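Local coordinates for protein AT-less polyketide synthase (Streptomyces platensis subsp. rosaceus, PDB 4TKT) that probably condenses acyl units by decarboxylative Claisen chemistry, as a ketosynthase domain of the AT-less polyketide synthase that assembles isomigrastatin, at residues L223-G226 with F230-S233. Numbering follows the deposited sequence.
Sequences LMIG and FASS
The methyl end of M224, a selenomethionine in this crystal, comes up to one ortho-meta side of the F230 ring, with CE 3.6 Å from CD2 of F230 and only slightly farther from CE2. The approach is oblique. M224 reaches the phenyl group because CG lies anti to the backbone N (chi1 -170°) and the bends at chi2 and chi3 turn CE to the ring, although CB leaves the backbone alongside the loop. A long unbranched side chain, here ending in SE-CE, suits this exposed margin because it can reach the partly exposed ring.

The neighbouring I225 adds further apolar contacts. Its CA lies near the plane of the F230 ring, at the edge, while its longer branch runs to the next residue: CD1 of I225 packs 3.7 Å from CB of A231, and CG1 is nearly as close. A chi1 of 64° carries CG1, and with chi2 extended CD1, against that methyl group. A231 directs its CB toward the helix, and its small size lets the backbone draw near while still covering the isoleucine. Y247 touches both I225 and F230 from outside the pair.

Polar contacts converge on the carbonyl of I225. The A231 N donates to O of I225 at 3.3 Å, from above the carbonyl plane, whereas the F230 N gives a shorter but weak, bent bond to the same oxygen, with an N-H...O angle of 128°. Thus one carbonyl near the helix end receives two successive loop amides beside buried aliphatic groups. Farther along, the carbonyl of A231 is hydrogen-bonded to the hydroxyl of Y63. Here, at the C-terminal end of helix 220-227, the following loop folds back and its amides bond to a carbonyl of the last turn, in the N-terminal part of the thiolase-type ketosynthase fold.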
loop_
_atom_site.group_PDB
_atom_site.type_symbol
_atom_site.label_atom_id
_atom_site.label_comp_id
_atom_site.label_asym_id
_atom_site.label_seq_id
_atom_site.Cartn_x
_atom_site.Cartn_y
_atom_site.Cartn_z
ATOM N N LEU A 223 18.654 -11.997 15.462
ATOM C CA LEU A 223 19.167 -12.639 16.666
ATOM C C LEU A 223 18.015 -13.006 17.595
ATOM O O LEU A 223 18.122 -13.920 18.412
ATOM C CB LEU A 223 20.160 -11.728 17.388
ATOM C CG LEU A 223 21.515 -11.500 16.716
ATOM C CD1 LEU A 223 22.313 -10.447 17.465
ATOM C CD2 LEU A 223 22.303 -12.798 16.627
HETATM N N MSE A 224 16.909 -12.287 17.452
HETATM C CA MSE A 224 15.749 -12.475 18.310
HETATM C C MSE A 224 14.912 -13.675 17.883
HETATM O O MSE A 224 14.514 -14.493 18.713
HETATM C CB MSE A 224 14.892 -11.214 18.307
HETATM C CG MSE A 224 13.793 -11.209 19.344
HETATM SE SE MSE A 224 12.095 -10.658 18.579
HETATM C CE MSE A 224 11.493 -12.386 17.940
ATOM N N ILE A 225 14.639 -13.773 16.587
ATOM C CA ILE A 225 13.868 -14.894 16.063
ATOM C C ILE A 225 14.694 -16.177 16.080
ATOM O O ILE A 225 14.153 -17.276 15.968
ATOM C CB ILE A 225 13.368 -14.622 14.631
ATOM C CG1 ILE A 225 14.541 -14.475 13.663
ATOM C CG2 ILE A 225 12.505 -13.379 14.600
ATOM C CD1 ILE A 225 14.111 -14.242 12.224
ATOM N N GLY A 226 16.007 -16.031 16.221
ATOM C CA GLY A 226 16.887 -17.176 16.347
ATOM C C GLY A 226 16.844 -17.734 17.755
ATOM O O GLY A 226 16.781 -18.945 17.959
ATOM N N PHE A 230 11.611 -18.637 16.390
ATOM C CA PHE A 230 10.458 -18.273 15.575
ATOM C C PHE A 230 10.771 -18.408 14.090
ATOM O O PHE A 230 9.866 -18.478 13.260
ATOM C CB PHE A 230 10.003 -16.843 15.870
ATOM C CG PHE A 230 9.610 -16.609 17.296
ATOM C CD1 PHE A 230 8.481 -17.212 17.827
ATOM C CD2 PHE A 230 10.356 -15.767 18.104
ATOM C CE1 PHE A 230 8.111 -16.991 19.142
ATOM C CE2 PHE A 230 9.993 -15.541 19.418
ATOM C CZ PHE A 230 8.869 -16.154 19.939
ATOM N N ALA A 231 12.058 -18.440 13.761
ATOM C CA ALA A 231 12.484 -18.466 12.366
ATOM C C ALA A 231 12.396 -19.867 11.773
ATOM O O ALA A 231 12.642 -20.857 12.460
ATOM C CB ALA A 231 13.898 -17.930 12.240
ATOM N N SER A 232 12.038 -19.942 10.493
ATOM C CA SER A 232 12.014 -21.215 9.779
ATOM C C SER A 232 13.411 -21.585 9.289
ATOM O O SER A 232 14.217 -20.715 8.958
ATOM C CB SER A 232 11.034 -21.162 8.604
ATOM O OG SER A 232 11.310 -20.066 7.750
ATOM N N SER A 233 13.690 -22.882 9.237
ATOM C CA SER A 233 15.018 -23.371 8.887
ATOM C C SER A 233 15.402 -23.111 7.433
ATOM O O SER A 233 16.582 -23.163 7.084
ATOM C CB SER A 233 15.113 -24.868 9.173
ATOM O OG SER A 233 14.868 -25.131 10.541
#